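Local coordinates for MaoC domain protein dehydratase (Chloroflexus aurantiacus, PDB 4E3E), which catalyses the reversible dehydration of (2R,3S)-beta-methylmalyl-CoA to mesaconyl-CoA, a step of the glyoxylate assimilation cycle, at residues Ser38-Arg43 against Gly250-Ser255; Lys204-Asp209 against Lys318-His323; Leu256-Ser261 against Ala266-Ile271; Phe325-Arg328 against Asn333-Pro336. One frame throughout, in Å; residues are numbered along the deposited sequence. Where two conformers were deposited one is given.

Interaction 1. Residues Ser38-Arg43 against Gly250-Ser255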
loop_
_atom_site.group_PDB
_atom_site.type_symbol
_atom_site.label_atom_id
_atom_site.label_comp_id
_atom_site.label_asym_id
_atom_site.label_seq_id
_atom_site.Cartn_x
_atom_site.Cartn_y
_atom_site.Cartn_z
ATOM N N SER A 38 2.631 4.719 5.061
ATOM C CA SER A 38 3.587 4.126 4.125
ATOM C C SER A 38 3.862 5.057 2.952
ATOM O O SER A 38 4.830 4.883 2.200
ATOM C CB SER A 38 3.055 2.771 3.612
ATOM O OG SER A 38 2.000 2.921 2.645
ATOM N N LEU A 39 2.989 6.037 2.778
ATOM C CA LEU A 39 3.103 6.943 1.649
ATOM C C LEU A 39 3.809 8.246 2.055
ATOM O O LEU A 39 4.495 8.865 1.228
ATOM C CB LEU A 39 1.716 7.209 1.053
ATOM C CG LEU A 39 1.086 6.042 0.278
ATOM C CD1 LEU A 39 -0.417 6.316 0.179
ATOM C CD2 LEU A 39 1.738 5.953 -1.106
ATOM N N TYR A 40 3.661 8.658 3.324
ATOM C CA TYR A 40 4.307 9.914 3.742
ATOM C C TYR A 40 5.353 9.771 4.845
ATOM O O TYR A 40 6.173 10.666 5.032
ATOM C CB TYR A 40 3.271 10.994 4.091
ATOM C CG TYR A 40 2.286 11.228 2.965
ATOM C CD1 TYR A 40 2.634 12.012 1.862
ATOM C CD2 TYR A 40 1.025 10.628 2.977
ATOM C CE1 TYR A 40 1.747 12.223 0.822
ATOM C CE2 TYR A 40 0.127 10.824 1.930
ATOM C CZ TYR A 40 0.493 11.628 0.859
ATOM O OH TYR A 40 -0.380 11.828 -0.189
ATOM N N GLY A 41 5.327 8.656 5.571
ATOM C CA GLY A 41 6.289 8.432 6.647
ATOM C C GLY A 41 6.078 9.329 7.861
ATOM O O GLY A 41 7.019 9.590 8.597
ATOM N N SER A 42 4.849 9.793 8.096
ATOM C CA SER A 42 4.633 10.718 9.195
ATOM C C SER A 42 4.959 10.046 10.539
ATOM O O SER A 42 4.509 8.930 10.817
ATOM C CB SER A 42 3.211 11.277 9.192
ATOM O OG SER A 42 2.864 11.758 10.480
ATOM N N ARG A 43 5.761 10.724 11.355
ATOM C CA ARG A 43 6.157 10.167 12.655
ATOM C C ARG A 43 5.451 10.791 13.858
ATOM O O ARG A 43 5.807 10.483 14.990
ATOM C CB ARG A 43 7.672 10.245 12.843
ATOM C CG ARG A 43 8.443 9.248 11.993
ATOM C CD ARG A 43 9.881 9.185 12.464
ATOM N NE ARG A 43 10.634 10.310 11.921
ATOM C CZ ARG A 43 11.629 10.928 12.552
ATOM N NH1 ARG A 43 11.993 10.536 13.767
ATOM N NH2 ARG A 43 12.251 11.944 11.965
ATOM N N GLY A 250 -1.662 18.280 -5.615
ATOM C CA GLY A 250 -1.154 19.303 -4.692
ATOM C C GLY A 250 -1.209 18.893 -3.219
ATOM O O GLY A 250 -0.288 19.181 -2.448
ATOM N N GLY A 251 -2.278 18.212 -2.819
ATOM C CA GLY A 251 -2.413 17.760 -1.434
ATOM C C GLY A 251 -1.374 16.712 -1.034
ATOM O O GLY A 251 -1.063 16.566 0.151
ATOM N N HIS A 252 -0.843 15.975 -2.010
ATOM C CA HIS A 252 0.276 15.054 -1.760
ATOM C C HIS A 252 1.469 15.839 -1.265
ATOM O O HIS A 252 2.165 15.412 -0.338
ATOM C CB HIS A 252 0.616 14.272 -3.027
ATOM C CG HIS A 252 1.588 13.113 -2.819
ATOM N ND1 HIS A 252 1.227 11.968 -2.224
ATOM C CD2 HIS A 252 2.920 12.938 -3.240
ATOM C CE1 HIS A 252 2.274 11.115 -2.194
ATOM N NE2 HIS A 252 3.309 11.705 -2.843
ATOM N N ILE A 253 1.699 17.010 -1.852
ATOM C CA ILE A 253 2.792 17.889 -1.406
ATOM C C ILE A 253 2.561 18.422 0.002
ATOM O O ILE A 253 3.496 18.498 0.808
ATOM C CB ILE A 253 3.028 19.040 -2.409
ATOM C CG1 ILE A 253 3.176 18.454 -3.820
ATOM C CG2 ILE A 253 4.237 19.887 -2.018
ATOM C CD1 ILE A 253 4.247 17.380 -3.944
ATOM N N ILE A 254 1.315 18.769 0.306
ATOM C CA ILE A 254 0.964 19.210 1.657
ATOM C C ILE A 254 1.320 18.109 2.664
ATOM O O ILE A 254 1.920 18.367 3.727
ATOM C CB ILE A 254 -0.526 19.610 1.772
ATOM C CG1 ILE A 254 -0.822 20.866 0.937
ATOM C CG2 ILE A 254 -0.907 19.859 3.225
ATOM C CD1 ILE A 254 -2.298 21.157 0.716
ATOM N N SER A 255 0.958 16.878 2.324
ATOM C CA SER A 255 1.164 15.766 3.240
ATOM C C SER A 255 2.644 15.402 3.430
ATOM O O SER A 255 3.072 15.052 4.541
ATOM C CB SER A 255 0.321 14.571 2.799
ATOM O OG SER A 255 -0.989 14.684 3.351
#

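Interaction 2. Residues Lys204-Asp209 against Lys318-His323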
loop_
_atom_site.group_PDB
_atom_site.type_symbol
_atom_site.label_atom_id
_atom_site.label_comp_id
_atom_site.label_asym_id
_atom_site.label_seq_id
_atom_site.Cartn_x
_atom_site.Cartn_y
_atom_site.Cartn_z
ATOM N N LYS A 204 12.523 30.700 11.798
ATOM C CA LYS A 204 12.455 29.852 10.633
ATOM C C LYS A 204 13.163 28.551 10.893
ATOM O O LYS A 204 14.185 28.528 11.518
ATOM C CB LYS A 204 13.041 30.532 9.419
ATOM C CG LYS A 204 12.350 31.817 9.080
ATOM C CD LYS A 204 12.678 32.254 7.688
ATOM C CE LYS A 204 12.763 33.751 7.634
ATOM N NZ LYS A 204 12.077 34.215 6.420
ATOM N N ILE A 205 12.565 27.471 10.427
ATOM C CA ILE A 205 13.040 26.113 10.697
ATOM C C ILE A 205 13.275 25.332 9.403
ATOM O O ILE A 205 12.334 25.085 8.639
ATOM C CB ILE A 205 12.015 25.347 11.548
ATOM C CG1 ILE A 205 11.686 26.147 12.816
ATOM C CG2 ILE A 205 12.533 23.954 11.891
ATOM C CD1 ILE A 205 10.469 25.632 13.556
ATOM N N ASP A 206 14.523 24.941 9.168
ATOM C CA ASP A 206 14.889 24.129 8.009
ATOM C C ASP A 206 14.657 22.667 8.378
ATOM O O ASP A 206 15.315 22.159 9.282
ATOM C CB ASP A 206 16.361 24.384 7.672
ATOM C CG ASP A 206 16.835 23.655 6.423
ATOM O OD1 ASP A 206 16.126 22.779 5.898
ATOM O OD2 ASP A 206 17.952 23.967 5.962
ATOM N N HIS A 207 13.727 21.992 7.694
ATOM C CA HIS A 207 13.410 20.591 8.024
ATOM C C HIS A 207 14.403 19.584 7.498
ATOM O O HIS A 207 14.312 18.390 7.822
ATOM C CB HIS A 207 11.973 20.241 7.636
ATOM C CG HIS A 207 10.956 21.118 8.301
ATOM N ND1 HIS A 207 10.882 21.247 9.648
ATOM C CD2 HIS A 207 9.984 21.960 7.771
ATOM C CE1 HIS A 207 9.906 22.118 9.962
ATOM N NE2 HIS A 207 9.350 22.550 8.816
ATOM N N VAL A 208 15.366 20.073 6.704
ATOM C CA VAL A 208 16.554 19.321 6.280
ATOM C C VAL A 208 16.278 18.222 5.235
ATOM O O VAL A 208 16.819 18.274 4.120
ATOM C CB VAL A 208 17.369 18.752 7.489
ATOM C CG1 VAL A 208 18.586 17.980 7.007
ATOM C CG2 VAL A 208 17.810 19.874 8.438
ATOM N N ASP A 209 15.450 17.236 5.583
ATOM C CA ASP A 209 15.269 16.065 4.715
ATOM C C ASP A 209 14.618 16.393 3.361
ATOM O O ASP A 209 13.746 17.260 3.261
ATOM C CB ASP A 209 14.444 14.980 5.424
ATOM C CG ASP A 209 15.072 14.515 6.733
ATOM O OD1 ASP A 209 15.012 15.254 7.748
ATOM O OD2 ASP A 209 15.611 13.390 6.756
ATOM N N LYS A 318 11.232 22.224 -4.484
ATOM C CA LYS A 318 11.774 21.085 -5.156
ATOM C C LYS A 318 13.242 21.261 -5.407
ATOM O O LYS A 318 13.672 22.299 -5.818
ATOM C CB LYS A 318 11.039 20.755 -6.447
ATOM C CG LYS A 318 10.970 21.857 -7.463
ATOM C CD LYS A 318 10.707 21.306 -8.841
ATOM C CE LYS A 318 9.263 21.488 -9.192
ATOM N NZ LYS A 318 8.855 20.822 -10.434
ATOM N N ASP A 319 13.997 20.230 -5.112
ATOM C CA ASP A 319 15.384 20.191 -5.427
ATOM C C ASP A 319 16.094 21.392 -4.856
ATOM O O ASP A 319 16.846 22.033 -5.537
ATOM C CB ASP A 319 15.571 20.108 -6.929
ATOM C CG ASP A 319 14.910 18.901 -7.536
ATOM O OD1 ASP A 319 14.583 17.952 -6.847
ATOM O OD2 ASP A 319 14.715 18.898 -8.738
ATOM N N ARG A 320 15.825 21.686 -3.601
ATOM C CA ARG A 320 16.225 22.915 -2.892
ATOM C C ARG A 320 17.385 23.703 -3.510
ATOM O O ARG A 320 18.497 23.174 -3.665
ATOM C CB ARG A 320 16.502 22.632 -1.407
ATOM C CG ARG A 320 17.922 22.197 -1.070
ATOM C CD ARG A 320 18.216 22.516 0.384
ATOM N NE ARG A 320 17.421 23.655 0.838
ATOM C CZ ARG A 320 17.424 24.120 2.083
ATOM N NH1 ARG A 320 18.189 23.546 3.002
ATOM N NH2 ARG A 320 16.664 25.160 2.409
ATOM N N PRO A 321 17.133 24.984 -3.859
ATOM C CA PRO A 321 18.183 25.837 -4.430
ATOM C C PRO A 321 19.213 26.296 -3.382
ATOM O O PRO A 321 19.115 25.911 -2.206
ATOM C CB PRO A 321 17.395 27.028 -4.995
ATOM C CG PRO A 321 16.173 27.103 -4.155
ATOM C CD PRO A 321 15.832 25.683 -3.787
ATOM N N CYS A 322 20.194 27.071 -3.806
ATOM C CA CYS A 322 21.246 27.524 -2.907
ATOM C C CYS A 322 20.908 28.505 -1.742
ATOM O O CYS A 322 21.282 28.233 -0.615
ATOM C CB CYS A 322 22.425 27.993 -3.762
ATOM S SG CYS A 322 22.614 27.026 -5.285
ATOM N N HIS A 323 20.158 29.581 -1.983
ATOM C CA HIS A 323 19.647 30.460 -0.926
ATOM C C HIS A 323 18.698 29.744 -0.000
ATOM O O HIS A 323 17.763 29.071 -0.449
ATOM C CB HIS A 323 18.974 31.689 -1.543
ATOM C CG HIS A 323 17.990 31.357 -2.646
ATOM N ND1 HIS A 323 18.380 31.067 -3.906
ATOM C CD2 HIS A 323 16.596 31.266 -2.636
ATOM C CE1 HIS A 323 17.296 30.805 -4.663
ATOM N NE2 HIS A 323 16.204 30.930 -3.885
#

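Interaction 3. Residues Leu256-Ser261 against Ala266-Ile271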
loop_
_atom_site.group_PDB
_atom_site.type_symbol
_atom_site.label_atom_id
_atom_site.label_comp_id
_atom_site.label_asym_id
_atom_site.label_seq_id
_atom_site.Cartn_x
_atom_site.Cartn_y
_atom_site.Cartn_z
ATOM N N LEU A 256 3.430 15.506 2.365
ATOM C CA LEU A 256 4.857 15.341 2.487
ATOM C C LEU A 256 5.491 16.436 3.371
ATOM O O LEU A 256 6.304 16.132 4.257
ATOM C CB LEU A 256 5.523 15.348 1.085
ATOM C CG LEU A 256 5.315 14.084 0.209
ATOM C CD1 LEU A 256 5.761 14.331 -1.225
ATOM C CD2 LEU A 256 6.054 12.866 0.769
ATOM N N ALA A 257 5.128 17.700 3.119
ATOM C CA ALA A 257 5.653 18.828 3.889
ATOM C C ALA A 257 5.359 18.650 5.368
ATOM O O ALA A 257 6.238 18.867 6.220
ATOM C CB ALA A 257 5.089 20.152 3.377
ATOM N N ARG A 258 4.131 18.244 5.684
ATOM C CA ARG A 258 3.762 18.017 7.068
ATOM C C ARG A 258 4.638 16.912 7.673
ATOM O O ARG A 258 5.161 17.064 8.794
ATOM C CB ARG A 258 2.267 17.692 7.172
ATOM C CG ARG A 258 1.785 17.136 8.519
ATOM C CD ARG A 258 1.871 18.082 9.720
ATOM N NE ARG A 258 1.157 17.460 10.852
ATOM C CZ ARG A 258 1.284 17.794 12.132
ATOM N NH1 ARG A 258 2.101 18.789 12.513
ATOM N NH2 ARG A 258 0.574 17.132 13.043
ATOM N N SER A 259 4.811 15.811 6.932
ATOM C CA SER A 259 5.652 14.723 7.401
ATOM C C SER A 259 7.085 15.209 7.664
ATOM O O SER A 259 7.621 14.988 8.743
ATOM C CB SER A 259 5.650 13.571 6.406
ATOM O OG SER A 259 6.428 12.522 6.936
ATOM N N LEU A 260 7.686 15.894 6.691
ATOM C CA LEU A 260 9.025 16.454 6.849
ATOM C C LEU A 260 9.141 17.427 8.024
ATOM O O LEU A 260 10.183 17.491 8.695
ATOM C CB LEU A 260 9.415 17.206 5.576
ATOM C CG LEU A 260 9.597 16.409 4.290
ATOM C CD1 LEU A 260 9.761 17.360 3.116
ATOM C CD2 LEU A 260 10.772 15.443 4.394
ATOM N N SER A 261 8.077 18.198 8.264
ATOM C CA SER A 261 8.048 19.155 9.373
ATOM C C SER A 261 8.255 18.502 10.754
ATOM O O SER A 261 8.619 19.204 11.710
ATOM C CB SER A 261 6.755 19.986 9.367
ATOM O OG SER A 261 5.708 19.307 10.056
ATOM N N ALA A 266 8.047 18.447 16.035
ATOM C CA ALA A 266 7.553 17.150 16.518
ATOM C C ALA A 266 6.373 17.246 17.498
ATOM O O ALA A 266 5.494 16.386 17.485
ATOM C CB ALA A 266 8.690 16.343 17.137
ATOM N N ASN A 267 6.340 18.282 18.338
ATOM C CA ASN A 267 5.233 18.405 19.305
ATOM C C ASN A 267 3.992 19.105 18.753
ATOM O O ASN A 267 2.999 19.277 19.478
ATOM C CB ASN A 267 5.711 19.031 20.631
ATOM C CG ASN A 267 6.518 18.050 21.464
ATOM O OD1 ASN A 267 7.617 18.362 21.932
ATOM N ND2 ASN A 267 5.982 16.850 21.639
ATOM N N ALA A 268 4.039 19.495 17.467
ATOM C CA ALA A 268 2.852 20.014 16.780
ATOM C C ALA A 268 1.945 18.825 16.480
ATOM O O ALA A 268 1.883 18.335 15.345
ATOM C CB ALA A 268 3.227 20.757 15.504
ATOM N N LEU A 269 1.235 18.377 17.506
ATOM C CA LEU A 269 0.616 17.053 17.482
ATOM C C LEU A 269 -0.439 16.847 16.409
ATOM O O LEU A 269 -0.590 15.728 15.888
ATOM C CB LEU A 269 0.045 16.707 18.849
ATOM C CG LEU A 269 1.126 16.353 19.873
ATOM C CD1 LEU A 269 0.427 15.838 21.109
ATOM C CD2 LEU A 269 2.168 15.346 19.334
ATOM N N SER A 270 -1.164 17.917 16.077
ATOM C CA SER A 270 -2.219 17.825 15.070
ATOM C C SER A 270 -2.475 19.183 14.466
ATOM O O SER A 270 -2.173 20.217 15.082
ATOM C CB SER A 270 -3.512 17.281 15.676
ATOM O OG SER A 270 -4.069 18.217 16.590
ATOM N N ILE A 271 -3.031 19.165 13.260
ATOM C CA ILE A 271 -3.432 20.368 12.563
ATOM C C ILE A 271 -4.882 20.651 12.896
ATOM O O ILE A 271 -5.751 19.779 12.722
ATOM C CB ILE A 271 -3.268 20.227 11.034
ATOM C CG1 ILE A 271 -1.780 20.078 10.683
ATOM C CG2 ILE A 271 -3.938 21.412 10.342
ATOM C CD1 ILE A 271 -1.506 19.699 9.226
HETATM O O HOH W 1 -0.771 14.461 13.114
#

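Interaction 4. Residues Phe325-Arg328 against Asn333-Pro336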
loop_
_atom_site.group_PDB
_atom_site.type_symbol
_atom_site.label_atom_id
_atom_site.label_comp_id
_atom_site.label_asym_id
_atom_site.label_seq_id
_atom_site.Cartn_x
_atom_site.Cartn_y
_atom_site.Cartn_z
ATOM N N PHE A 325 15.728 29.186 2.861
ATOM C CA PHE A 325 14.356 29.665 3.006
ATOM C C PHE A 325 13.841 30.400 1.755
ATOM O O PHE A 325 13.441 31.563 1.842
ATOM C CB PHE A 325 14.215 30.529 4.271
ATOM C CG PHE A 325 14.871 29.932 5.488
ATOM C CD1 PHE A 325 14.403 28.730 6.029
ATOM C CD2 PHE A 325 15.956 30.570 6.103
ATOM C CE1 PHE A 325 15.011 28.175 7.147
ATOM C CE2 PHE A 325 16.566 30.021 7.226
ATOM C CZ PHE A 325 16.090 28.824 7.752
ATOM N N PRO A 326 13.843 29.716 0.586
ATOM C CA PRO A 326 13.336 30.364 -0.628
ATOM C C PRO A 326 11.851 30.696 -0.465
ATOM O O PRO A 326 11.095 29.898 0.123
ATOM C CB PRO A 326 13.510 29.287 -1.715
ATOM C CG PRO A 326 14.397 28.243 -1.133
ATOM C CD PRO A 326 14.157 28.290 0.350
ATOM N N TYR A 327 11.442 31.868 -0.952
ATOM C CA TYR A 327 10.048 32.276 -0.833
ATOM C C TYR A 327 9.589 33.121 -2.024
ATOM O O TYR A 327 9.235 32.566 -3.072
ATOM C CB TYR A 327 9.779 32.951 0.528
ATOM C CG TYR A 327 8.308 33.091 0.849
ATOM C CD1 TYR A 327 7.446 31.997 0.737
ATOM C CD2 TYR A 327 7.772 34.311 1.260
ATOM C CE1 TYR A 327 6.095 32.114 1.019
ATOM C CE2 TYR A 327 6.418 34.441 1.552
ATOM C CZ TYR A 327 5.585 33.340 1.425
ATOM O OH TYR A 327 4.237 33.450 1.707
ATOM N N ARG A 328 9.595 34.446 -1.874
ATOM C CA ARG A 328 9.183 35.340 -2.954
ATOM C C ARG A 328 10.213 36.428 -3.183
ATOM O O ARG A 328 9.925 37.601 -2.953
ATOM C CB ARG A 328 7.843 36.013 -2.649
ATOM C CG ARG A 328 6.788 35.114 -2.054
ATOM C CD ARG A 328 5.653 35.950 -1.512
ATOM N NE ARG A 328 4.668 36.229 -2.545
ATOM C CZ ARG A 328 3.362 36.312 -2.320
ATOM N NH1 ARG A 328 2.886 36.132 -1.093
ATOM N NH2 ARG A 328 2.533 36.564 -3.321
ATOM N N ASN A 333 6.445 37.596 -6.727
ATOM C CA ASN A 333 6.529 36.339 -7.470
ATOM C C ASN A 333 7.292 35.305 -6.672
ATOM O O ASN A 333 8.393 35.563 -6.166
ATOM C CB ASN A 333 7.211 36.519 -8.837
ATOM C CG ASN A 333 6.558 37.577 -9.691
ATOM O OD1 ASN A 333 7.222 38.512 -10.167
ATOM N ND2 ASN A 333 5.263 37.432 -9.927
ATOM N N TYR A 334 6.690 34.130 -6.558
ATOM C CA TYR A 334 7.326 33.002 -5.909
ATOM C C TYR A 334 8.554 32.570 -6.668
ATOM O O TYR A 334 8.560 32.581 -7.895
ATOM C CB TYR A 334 6.356 31.840 -5.828
ATOM C CG TYR A 334 5.306 32.022 -4.762
ATOM C CD1 TYR A 334 5.602 31.762 -3.422
ATOM C CD2 TYR A 334 4.021 32.455 -5.082
ATOM C CE1 TYR A 334 4.654 31.926 -2.436
ATOM C CE2 TYR A 334 3.051 32.606 -4.083
ATOM C CZ TYR A 334 3.382 32.346 -2.769
ATOM O OH TYR A 334 2.440 32.481 -1.772
ATOM N N ASP A 335 9.594 32.209 -5.920
ATOM C CA ASP A 335 10.787 31.560 -6.454
ATOM C C ASP A 335 10.363 30.342 -7.287
ATOM O O ASP A 335 9.470 29.605 -6.865
ATOM C CB ASP A 335 11.667 31.140 -5.270
ATOM C CG ASP A 335 13.000 30.564 -5.694
ATOM O OD1 ASP A 335 14.024 31.254 -5.518
ATOM O OD2 ASP A 335 13.029 29.419 -6.194
ATOM N N PRO A 336 10.990 30.129 -8.473
ATOM C CA PRO A 336 10.579 29.012 -9.335
ATOM C C PRO A 336 10.640 27.657 -8.622
ATOM O O PRO A 336 9.941 26.726 -9.026
ATOM C CB PRO A 336 11.583 29.049 -10.506
ATOM C CG PRO A 336 12.604 30.094 -10.173
ATOM C CD PRO A 336 12.008 30.982 -9.114
#

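Interaction 1. Residues Ser38-Arg43 against Gly250-Ser255
In this double hot dog fold the end of helix 30-40 meets the first turns of the long helix 250-265, and the meeting turns on Tyr40. Two residues of the other helix meet its ring, His252 at the hydroxyl and Ser255 over one face. With CG anti to the carbonyl carbon (chi1 -54°), the ring reaches across so that Tyr40 OH stands 2.6 Å from His252 ND1, in a hydrogen bond that comes in at the imidazole edge near its plane. The two rings are oblique, their planes 53° apart and their centroids 4.7 Å apart. Over the face, Ser255 CB sits 3.4 Å from the Tyr40 ring centroid and only 14° off the normal, a CH-pi contact. Ser255 OG is hydrogen-bonded to Tyr36 OH and His70 NE2. Beyond the pair, His252 NE2 is hydrogen-bonded to Glu217 and Tyr40 OH to Tyr225. The side chain of Ser255 lies about 6 Å from that of Asp64, a substrate-binding residue by similarity. Both imidazole nitrogens of His252 therefore have partners within a buried Glu217-His252-Tyr40-Tyr225 chain, which restricts the rotation of the imidazole.

Interaction 2. Residues Lys204-Asp209 against Lys318-His323
Asp206 and Arg320 join strand 204-212, outermost in the sheet of this chain, to the loop that follows strand 307-318, and a salt bridge is the principal link. Arg320 NH1 donates to Asp206 OD2 over 3.0 Å with an N-H...O angle of 160°, so the bond is fairly straight. This holds for the arginine conformer described; a second was modelled, and the link may be partial. The acceptor is approached on its syn side, somewhat out of the carboxylate plane, while OD2 itself lies close to the guanidinium plane, at its edge. Since the two planes are turned 76° against each other, the pair is not the flat, two-bond kind: the second carboxylate oxygen, Asp206 OD1, is 3.6 Å from Arg320 NH1. Asp206 holds CG anti to the backbone N (chi1 -176°), with its carboxylate pointing to the arginine.

A hydrogen bond within segment 204-209 occupies the other oxygen. Val208 N donates to Asp206 OD1 at 2.9 Å, meeting it from above the carboxylate plane, and this closes an Asx turn. Each carboxylate oxygen thus has its own donor, which limits rotation of the group. Asp324 brings a like charge close to Asp206 OD2, so the arginine probably also offsets that repulsion.

Around this surface contact, Arg320 packs on Tyr290 of strand 288-300, the sheet neighbour of strand 204-212. His207 packs against helix 250-265 through Ser261 and Leu265.

Interaction 3. Residues Leu256-Ser261 against Ala266-Ile271
Arg258 sends CG anti to its own nitrogen (chi1 167°) and then bends at chi2 (66°), a course that carries its guanidinium from helix 250-265 to the turn leading into strand 270-278. In hot dog terms, the long central helix is tied here to the start of the next strand of the sheet. The guanidinium takes hold end-on: NH1 and NH2 both donate to Ala268 O, each at 2.9 Å, in a forked grip on one carbonyl. Ala268 O lies near the guanidinium plane for both bonds. The NH2 donor is in the carbonyl plane, and both N-H...O angles are bent, near 143°, as expected when two nitrogens share one acceptor. Ala268 is the centre of an inverse gamma turn.

Over one guanidinium face lies Ile271, its CG1 offset toward the rim; lower down the chain, Ile271 CD1 is 3.8 Å from Arg258 CD. The two side chains run past each other in opposite directions. Phe44 adds a cation-pi contact to Arg258, and Ile271 O is hydrogen-bonded to Ser65, a substrate-binding residue by similarity. This buried cation is therefore held by both backbone oxygen and apolar or aromatic cover. A water adds a second link, accepting from Arg258 NH2 at 3.0 Å and donating to Leu269 O at 3.1 Å.

Interaction 4. Residues Phe325-Arg328 against Asn333-Pro336
Tyr327 O accepts from Asp335 N at 2.9 Å, in a nearly straight bond (N-H...O 171°) that ties the two sides of the loop between strands 307-318 and 338-349. The same oxygen also receives a CA-H...O contact from Tyr334, whose CA is 3.4 Å from Tyr327 O. A second such contact runs from Arg328 CA to Asn333 O at 3.3 Å. Beside this backbone pairing, three side chains pack together. The Tyr327 and Tyr334 side chains lie side by side and point the same way, yet their planes stand at 86°: Tyr334 turns an edge toward the face of Tyr327 in an offset edge-to-face pair, with the CE1 atoms of Tyr327 and Tyr334 3.7 Å apart. Arg328, bent at chi3 (87°), lays its guanidinium almost parallel to the Tyr334 ring, with Arg328 CZ 4.5 Å from the ring centroid and off-centre, a cation-pi stack. Arg328 CG also rests over the ring face. Arg328 NE bonds to Gly332 O. Asp341 receives both tyrosine hydroxyls, which helps fix the directions of both rings, while the arginine's charge lies over the face of Tyr334.

Interactions 1 and 3 are buried and share helix 250-265, with centres 10 Å apart; Tyr40 O and Ser259 OG, at 2.7 Å in a probable hydrogen bond, connect them directly. Interactions 2 and 4 lie farther out, their centres about 21 and 20 Å from the centre of the chain: interaction 2 is at the surface, interaction 4 partly buried. These two also touch, through a probable hydrogen bond of 2.7 Å between NE2 of a poorly ordered His323 and Asp335 OD1. His207 of interaction 2 packs on Leu260, bringing strand 204-212 to the helix of interaction 3. The chemistry follows location: a tyrosine-histidine hydrogen bond and a carbonyl-bound arginine inside, a salt bridge and a cation-pi stack outside.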